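Local structure of glycosyl transferase family 8 (Streptococcus pneumoniae, 5GVV) at residues A[279-284]-A[344-349]; A[288-293]-A[372-377]. The protein transfers galactose from UDP-galactose to the terminal glucose of the already glycosylated serine-rich repeat protein PsrP, a manganese-dependent step in building its O-glycans. One frame throughout, in Å; residues are numbered along the deposited sequence.

Contact 1: A[279-284]-A[344-349]; sequences QCVNLT and DLYLDL
Val281 and Tyr346 face each other on neighbouring parallel strands, and their end of the pairing is the tightly packed one. The tyrosine ring leans across to the other strand: Val281 O sits over one face, offset toward the rim, and Val281 CG1 touches ring atom CD2 of Tyr346 at 3.6 Å. With CG anti to the backbone N (chi1 -167°), the ring runs along strand 279-283 until Tyr346 OH receives the backbone N-H of Leu283 at 3.0 Å. Ala358 and Val362 of helix 356-364 also touch the Tyr346 side chain. On the face of Cys280 and Leu345, Cys280 SG lies 4.0 Å from Leu345 CD2, and Cys280 CB rests 3.8 Å from Leu347 CD1. The ladder between them is short: Val281 N donates to Leu345 O, and Leu347 N reaches Val281 O at 2.8 Å, nearly straight at 171°. Asn282 extends it with its side chain, ND2 giving a hydrogen to Leu347 O at 2.7 Å, a short but bent bond (136°) whose acceptor is tilted from the amide plane; ND2 also pairs with Asn350 OD1. The looser, partly exposed end holds Gln279 and Asp344. Here Asp344 OD2 accepts Gln279 N at 2.9 Å on its anti side, while Gln279 O takes Asp344 N and, weakly, Leu345 N; the amide of Gln279 turns away to His305. Side-chain groups thus supplement the ladder at both ends: a carboxylate takes the N-H of Gln279, and where the strands diverge, an amide and a phenol hydroxyl keep Leu347 O and Leu283 N paired.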
ATOM      1  N   GLN A 279      -6.254  -0.986  30.699  1.00 16.56           N
ATOM      2  CA  GLN A 279      -6.937  -1.701  29.623  1.00 19.06           C
ATOM      3  C   GLN A 279      -8.330  -2.140  30.077  1.00 18.49           C
ATOM      4  O   GLN A 279      -8.467  -2.899  31.042  1.00 16.65           O
ATOM      5  CB  GLN A 279      -6.114  -2.921  29.189  1.00 20.65           C
ATOM      6  CG  GLN A 279      -4.675  -2.591  28.757  1.00 19.14           C
ATOM      7  CD  GLN A 279      -4.567  -2.105  27.319  1.00 20.95           C
ATOM      8  OE1 GLN A 279      -5.433  -2.380  26.487  1.00 20.05           O
ATOM      9  NE2 GLN A 279      -3.493  -1.380  27.019  1.00 20.68           N
ATOM     10  N   CYS A 280      -9.360  -1.663  29.385  1.00 15.77           N
ATOM     11  CA  CYS A 280     -10.740  -1.969  29.764  1.00 16.58           C
ATOM     12  C   CYS A 280     -11.426  -2.824  28.708  1.00 16.55           C
ATOM     13  O   CYS A 280     -11.106  -2.730  27.519  1.00 15.91           O
ATOM     14  CB  CYS A 280     -11.538  -0.681  29.981  1.00 16.96           C
ATOM     15  SG  CYS A 280     -11.044   0.253  31.442  1.00 21.82           S
ATOM     16  N   VAL A 281     -12.365  -3.660  29.142  1.00 15.15           N
ATOM     17  CA  VAL A 281     -13.049  -4.553  28.217  1.00 13.34           C
ATOM     18  C   VAL A 281     -14.551  -4.622  28.489  1.00 15.42           C
ATOM     19  O   VAL A 281     -15.002  -4.559  29.644  1.00 16.86           O
ATOM     20  CB  VAL A 281     -12.413  -5.969  28.242  1.00 15.99           C
ATOM     21  CG1 VAL A 281     -12.550  -6.584  29.618  1.00 15.38           C
ATOM     22  CG2 VAL A 281     -13.028  -6.869  27.186  1.00 13.63           C
ATOM     23  N   ASN A 282     -15.326  -4.716  27.415  1.00 15.49           N
ATOM     24  CA  ASN A 282     -16.752  -4.999  27.521  1.00 14.69           C
ATOM     25  C   ASN A 282     -17.170  -5.921  26.390  1.00 15.03           C
ATOM     26  O   ASN A 282     -16.636  -5.831  25.286  1.00 15.72           O
ATOM     27  CB  ASN A 282     -17.583  -3.715  27.478  1.00 15.21           C
ATOM     28  CG  ASN A 282     -19.074  -3.992  27.336  1.00 17.51           C
ATOM     29  OD1 ASN A 282     -19.637  -3.867  26.247  1.00 16.84           O
ATOM     30  ND2 ASN A 282     -19.713  -4.389  28.433  1.00 16.46           N
ATOM     31  N   LEU A 283     -18.113  -6.812  26.675  1.00 15.10           N
ATOM     32  CA  LEU A 283     -18.681  -7.693  25.666  1.00 16.53           C
ATOM     33  C   LEU A 283     -20.136  -7.297  25.479  1.00 19.42           C
ATOM     34  O   LEU A 283     -20.921  -7.332  26.431  1.00 22.14           O
ATOM     35  CB  LEU A 283     -18.590  -9.152  26.129  1.00 15.19           C
ATOM     36  CG  LEU A 283     -19.366 -10.216  25.350  1.00 16.68           C
ATOM     37  CD1 LEU A 283     -18.690 -10.544  24.029  1.00 15.96           C
ATOM     38  CD2 LEU A 283     -19.527 -11.477  26.189  1.00 21.96           C
ATOM     39  N   THR A 284     -20.499  -6.908  24.262  1.00 17.08           N
ATOM     40  CA  THR A 284     -21.871  -6.502  23.977  1.00 19.84           C
ATOM     41  C   THR A 284     -22.444  -7.321  22.831  1.00 24.35           C
ATOM     42  O   THR A 284     -21.699  -7.834  21.995  1.00 25.69           O
ATOM     43  CB  THR A 284     -21.938  -5.010  23.587  1.00 22.32           C
ATOM     44  OG1 THR A 284     -23.294  -4.643  23.297  1.00 23.51           O
ATOM     45  CG2 THR A 284     -21.079  -4.739  22.355  1.00 18.66           C
ATOM     46  N   ASP A 344      -7.417  -4.985  32.585  1.00 18.85           N
ATOM     47  CA  ASP A 344      -7.267  -4.584  33.980  1.00 19.70           C
ATOM     48  C   ASP A 344      -8.624  -4.435  34.653  1.00 19.36           C
ATOM     49  O   ASP A 344      -8.733  -4.518  35.879  1.00 17.39           O
ATOM     50  CB  ASP A 344      -6.549  -3.235  34.073  1.00 20.50           C
ATOM     51  CG  ASP A 344      -5.120  -3.290  33.583  1.00 22.45           C
ATOM     52  OD1 ASP A 344      -4.347  -4.127  34.094  1.00 25.47           O
ATOM     53  OD2 ASP A 344      -4.766  -2.489  32.691  1.00 18.37           O
ATOM     54  N   LEU A 345      -9.659  -4.203  33.850  1.00 16.20           N
ATOM     55  CA  LEU A 345     -10.956  -3.820  34.398  1.00 16.56           C
ATOM     56  C   LEU A 345     -12.089  -4.116  33.424  1.00 16.12           C
ATOM     57  O   LEU A 345     -12.029  -3.713  32.258  1.00 17.38           O
ATOM     58  CB  LEU A 345     -10.943  -2.324  34.728  1.00 14.78           C
ATOM     59  CG  LEU A 345     -12.276  -1.712  35.164  1.00 15.05           C
ATOM     60  CD1 LEU A 345     -12.706  -2.305  36.489  1.00 16.94           C
ATOM     61  CD2 LEU A 345     -12.150  -0.214  35.268  1.00 19.08           C
ATOM     62  N   TYR A 346     -13.118  -4.820  33.892  1.00 12.20           N
ATOM     63  CA  TYR A 346     -14.286  -5.072  33.055  1.00 12.00           C
ATOM     64  C   TYR A 346     -15.315  -3.958  33.234  1.00 15.21           C
ATOM     65  O   TYR A 346     -15.631  -3.573  34.363  1.00 13.73           O
ATOM     66  CB  TYR A 346     -14.917  -6.438  33.372  1.00 10.98           C
ATOM     67  CG  TYR A 346     -15.924  -6.856  32.323  1.00 13.70           C
ATOM     68  CD1 TYR A 346     -17.250  -6.441  32.395  1.00 17.09           C
ATOM     69  CD2 TYR A 346     -15.541  -7.636  31.241  1.00 15.99           C
ATOM     70  CE1 TYR A 346     -18.166  -6.802  31.424  1.00 16.83           C
ATOM     71  CE2 TYR A 346     -16.447  -8.001  30.266  1.00 15.12           C
ATOM     72  CZ  TYR A 346     -17.755  -7.582  30.364  1.00 16.18           C
ATOM     73  OH  TYR A 346     -18.663  -7.942  29.389  1.00 15.17           O
ATOM     74  N   LEU A 347     -15.830  -3.441  32.120  1.00 16.45           N
ATOM     75  CA  LEU A 347     -16.889  -2.432  32.157  1.00 14.94           C
ATOM     76  C   LEU A 347     -18.211  -3.042  31.694  1.00 17.76           C
ATOM     77  O   LEU A 347     -18.400  -3.301  30.497  1.00 12.97           O
ATOM     78  CB  LEU A 347     -16.537  -1.235  31.268  1.00 14.99           C
ATOM     79  CG  LEU A 347     -15.239  -0.476  31.548  1.00 15.44           C
ATOM     80  CD1 LEU A 347     -15.069   0.693  30.586  1.00 13.48           C
ATOM     81  CD2 LEU A 347     -15.199   0.012  32.972  1.00 16.27           C
ATOM     82  N   ASP A 348     -19.123  -3.262  32.641  1.00 15.30           N
ATOM     83  CA  ASP A 348     -20.426  -3.828  32.330  1.00 16.08           C
ATOM     84  C   ASP A 348     -21.345  -2.721  31.831  1.00 17.79           C
ATOM     85  O   ASP A 348     -22.150  -2.186  32.595  1.00 17.30           O
ATOM     86  CB  ASP A 348     -21.023  -4.484  33.576  1.00 15.60           C
ATOM     87  CG  ASP A 348     -22.090  -5.502  33.245  1.00 17.54           C
ATOM     88  OD1 ASP A 348     -22.394  -5.676  32.043  1.00 18.09           O
ATOM     89  OD2 ASP A 348     -22.625  -6.126  34.186  1.00 16.70           O
ATOM     90  N   LEU A 349     -21.230  -2.389  30.544  1.00 19.66           N
ATOM     91  CA  LEU A 349     -21.926  -1.227  29.992  1.00 16.93           C
ATOM     92  C   LEU A 349     -23.000  -1.577  28.962  1.00 17.92           C
ATOM     93  O   LEU A 349     -23.714  -0.691  28.489  1.00 18.64           O
ATOM     94  CB  LEU A 349     -20.920  -0.271  29.351  1.00 19.19           C
ATOM     95  CG  LEU A 349     -19.717   0.140  30.193  1.00 18.98           C
ATOM     96  CD1 LEU A 349     -18.813   1.090  29.421  1.00 21.66           C
ATOM     97  CD2 LEU A 349     -20.169   0.762  31.488  1.00 20.89           C
TER

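Contact 2: A[288-293]-A[372-377]; sequences CVEKID and FDNTCS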
ATOM      1  N   CYS A 288     -25.884  -0.308  21.771  1.00 27.18           N
ATOM      2  CA  CYS A 288     -25.684   0.684  22.821  1.00 26.60           C
ATOM      3  C   CYS A 288     -24.818   0.199  23.972  1.00 24.81           C
ATOM      4  O   CYS A 288     -25.253  -0.583  24.825  1.00 24.92           O
ATOM      5  CB  CYS A 288     -27.007   1.228  23.355  1.00 27.50           C
ATOM      6  SG  CYS A 288     -26.780   2.717  24.373  1.00 26.21           S
ATOM      7  N   VAL A 289     -23.578   0.672  23.969  1.00 23.41           N
ATOM      8  CA  VAL A 289     -22.683   0.535  25.103  1.00 21.59           C
ATOM      9  C   VAL A 289     -22.772   1.885  25.810  1.00 21.48           C
ATOM     10  O   VAL A 289     -22.448   2.916  25.218  1.00 20.53           O
ATOM     11  CB  VAL A 289     -21.247   0.237  24.632  1.00 19.30           C
ATOM     12  CG1 VAL A 289     -20.314   0.054  25.810  1.00 16.70           C
ATOM     13  CG2 VAL A 289     -21.235  -1.010  23.755  1.00 20.94           C
ATOM     14  N   GLU A 290     -23.253   1.878  27.054  1.00 18.57           N
ATOM     15  CA  GLU A 290     -23.591   3.113  27.763  1.00 20.12           C
ATOM     16  C   GLU A 290     -22.427   4.083  27.914  1.00 17.66           C
ATOM     17  O   GLU A 290     -21.413   3.756  28.528  1.00 15.66           O
ATOM     18  CB  GLU A 290     -24.191   2.802  29.141  1.00 20.22           C
ATOM     19  CG  GLU A 290     -24.649   4.035  29.911  1.00 19.47           C
ATOM     20  CD  GLU A 290     -25.896   4.661  29.323  1.00 23.19           C
ATOM     21  OE1 GLU A 290     -26.762   3.906  28.834  1.00 26.17           O
ATOM     22  OE2 GLU A 290     -26.012   5.906  29.350  1.00 24.55           O
ATOM     23  N   LYS A 291     -22.589   5.269  27.331  1.00 17.73           N
ATOM     24  CA  LYS A 291     -21.627   6.362  27.468  1.00 19.34           C
ATOM     25  C   LYS A 291     -20.228   6.069  26.921  1.00 17.58           C
ATOM     26  O   LYS A 291     -19.276   6.766  27.285  1.00 18.57           O
ATOM     27  CB  LYS A 291     -21.528   6.800  28.934  1.00 19.11           C
ATOM     28  CG  LYS A 291     -22.790   7.439  29.469  1.00 21.28           C
ATOM     29  CD  LYS A 291     -23.092   8.731  28.737  1.00 21.95           C
ATOM     30  CE  LYS A 291     -24.297   9.446  29.348  1.00 20.14           C
ATOM     31  NZ  LYS A 291     -25.539   8.631  29.277  1.00 23.54           N
ATOM     32  N   ILE A 292     -20.098   5.074  26.043  1.00 16.96           N
ATOM     33  CA  ILE A 292     -18.775   4.683  25.537  1.00 17.50           C
ATOM     34  C   ILE A 292     -18.042   5.805  24.782  1.00 15.53           C
ATOM     35  O   ILE A 292     -16.822   5.963  24.923  1.00 15.77           O
ATOM     36  CB  ILE A 292     -18.825   3.374  24.686  1.00 14.85           C
ATOM     37  CG1 ILE A 292     -17.412   2.894  24.349  1.00 16.53           C
ATOM     38  CG2 ILE A 292     -19.634   3.568  23.412  1.00 17.08           C
ATOM     39  CD1 ILE A 292     -16.546   2.666  25.574  1.00 15.21           C
ATOM     40  N   ASP A 293     -18.776   6.592  23.999  1.00 19.13           N
ATOM     41  CA  ASP A 293     -18.162   7.700  23.271  1.00 18.77           C
ATOM     42  C   ASP A 293     -17.605   8.729  24.249  1.00 17.63           C
ATOM     43  O   ASP A 293     -16.475   9.205  24.103  1.00 17.76           O
ATOM     44  CB  ASP A 293     -19.180   8.366  22.342  1.00 19.45           C
ATOM     45  CG  ASP A 293     -19.694   7.425  21.272  1.00 22.35           C
ATOM     46  OD1 ASP A 293     -20.445   6.486  21.615  1.00 21.69           O
ATOM     47  OD2 ASP A 293     -19.351   7.631  20.090  1.00 21.39           O
ATOM     48  N   PHE A 372     -22.831   0.936  35.270  1.00 16.34           N
ATOM     49  CA  PHE A 372     -23.740   2.064  35.460  1.00 17.66           C
ATOM     50  C   PHE A 372     -25.004   1.569  36.145  1.00 18.88           C
ATOM     51  O   PHE A 372     -25.291   0.371  36.108  1.00 18.70           O
ATOM     52  CB  PHE A 372     -24.105   2.717  34.125  1.00 17.19           C
ATOM     53  CG  PHE A 372     -23.064   3.674  33.607  1.00 18.65           C
ATOM     54  CD1 PHE A 372     -22.784   4.851  34.291  1.00 17.71           C
ATOM     55  CD2 PHE A 372     -22.380   3.408  32.429  1.00 18.81           C
ATOM     56  CE1 PHE A 372     -21.833   5.740  33.814  1.00 18.69           C
ATOM     57  CE2 PHE A 372     -21.426   4.291  31.942  1.00 18.09           C
ATOM     58  CZ  PHE A 372     -21.154   5.461  32.637  1.00 16.02           C
ATOM     59  N   ASP A 373     -25.755   2.489  36.753  1.00 16.84           N
ATOM     60  CA  ASP A 373     -27.004   2.160  37.438  1.00 20.19           C
ATOM     61  C   ASP A 373     -27.963   1.391  36.535  1.00 18.17           C
ATOM     62  O   ASP A 373     -28.699   0.511  36.997  1.00 22.45           O
ATOM     63  CB  ASP A 373     -27.683   3.440  37.958  1.00 18.27           C
ATOM     64  CG  ASP A 373     -27.743   4.538  36.907  1.00 22.04           C
ATOM     65  OD1 ASP A 373     -27.498   4.249  35.717  1.00 22.81           O
ATOM     66  OD2 ASP A 373     -28.041   5.698  37.268  1.00 28.00           O
ATOM     67  N   ASN A 374     -27.944   1.723  35.247  1.00 15.73           N
ATOM     68  CA  ASN A 374     -28.856   1.118  34.281  1.00 18.19           C
ATOM     69  C   ASN A 374     -28.232   0.011  33.418  1.00 17.30           C
ATOM     70  O   ASN A 374     -28.844  -0.428  32.442  1.00 20.98           O
ATOM     71  CB  ASN A 374     -29.450   2.198  33.372  1.00 19.71           C
ATOM     72  CG  ASN A 374     -28.392   2.902  32.541  1.00 19.19           C
ATOM     73  OD1 ASN A 374     -27.199   2.789  32.818  1.00 18.01           O
ATOM     74  ND2 ASN A 374     -28.825   3.645  31.526  1.00 20.96           N
ATOM     75  N   THR A 375     -27.026  -0.431  33.760  1.00 15.67           N
ATOM     76  CA  THR A 375     -26.389  -1.510  33.003  1.00 17.97           C
ATOM     77  C   THR A 375     -25.967  -2.689  33.880  1.00 19.97           C
ATOM     78  O   THR A 375     -25.509  -3.711  33.366  1.00 18.79           O
ATOM     79  CB  THR A 375     -25.164  -1.019  32.199  1.00 18.62           C
ATOM     80  OG1 THR A 375     -24.162  -0.520  33.094  1.00 17.78           O
ATOM     81  CG2 THR A 375     -25.559   0.070  31.202  1.00 17.01           C
ATOM     82  N   CYS A 376     -26.106  -2.549  35.196  1.00 20.51           N
ATOM     83  CA  CYS A 376     -25.779  -3.659  36.085  1.00 21.72           C
ATOM     84  C   CYS A 376     -26.790  -4.782  35.888  1.00 23.20           C
ATOM     85  O   CYS A 376     -27.972  -4.527  35.635  1.00 24.07           O
ATOM     86  CB  CYS A 376     -25.727  -3.201  37.545  1.00 19.46           C
ATOM     87  SG  CYS A 376     -27.109  -2.190  38.055  1.00 31.49           S
ATOM     88  N   SER A 377     -26.314  -6.021  35.974  1.00 19.79           N
ATOM     89  CA  SER A 377     -27.154  -7.187  35.712  1.00 24.54           C
ATOM     90  C   SER A 377     -28.304  -7.309  36.704  1.00 27.55           C
ATOM     91  O   SER A 377     -28.163  -6.957  37.876  1.00 29.88           O
ATOM     92  CB  SER A 377     -26.311  -8.463  35.737  1.00 28.02           C
ATOM     93  OG  SER A 377     -27.130  -9.617  35.746  1.00 32.10           O
TER
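The Phe372 ring meets Glu290 and Lys291 obliquely. Glu290 CG comes to 3.4 Å from ring atom CD2 of Phe372, and Lys291 CB lies 3.9 Å from CE2 of the same ring; both side chains cross the phenylalanine at about a right angle. The side chain of Glu290 touches the ring through CB and CG, its carboxylate plane turned 80° from that of the ring, and the backbone Glu290 O lies 3.5 Å from Phe372 CE2. The second flat pair is Glu290 with Asn374, their carboxylate and amide planes 59° apart; Asn374 ND2 makes only a weak hydrogen bond of 3.4 Å to Glu290 OE1, whose stronger partner is His351.

The glutamate chain starts out extended, which brings CG to the ring, and a bend at chi2 (72°) then turns the carboxylate toward Asn374. Its other oxygen, Glu290 OE2, receives Lys291 NZ at 2.8 Å nearly along the C-O axis, a salt bridge between sequence neighbours made possible by the two bends of the lysine chain. Both carboxylate oxygens are therefore engaged, which would be expected to stabilise the charged form. Nearer the backbone, Glu290 CB touches Thr375 CG2 at 3.7 Å, while Thr375 OG1 accepts Phe372 N at 2.9 Å and has Asp348 as its outside partner.

Segment 288-293 is a type II turn, Val289 to Ile292, leading into helix 292-298 with Lys291 at the N-cap; segment 372-377 is the loop leaving strand 369-372. Such a meeting of loops at the C-terminal ends of parallel strands is typical of a Rossmann-like fold, and the strand order 3-2-1-4-5-6 of this C-terminal sheet fits one.

Contact 1 pairs the two central strands of the C-terminal parallel sheet, and contact 2 joins loops beyond the C-terminal ends of strands 278-283 and 369-372; their centres are about 11 Å apart. Strand 345-348 and the following Leu349 reach contact 2 from contact 1. Asp348 O lies 2.7 Å from Thr375 OG1 and Leu349 O 3.0 Å from Glu290 N, both probable hydrogen bonds, and Leu349 CD2 packs 3.6 Å from Phe372 CD2. The end of that strand is thus held by both loops of contact 2. Both contacts lie away from the manganese and UDP site, whose metal ligands Asp106, Asp108 and His227 precede this sheet in the chain.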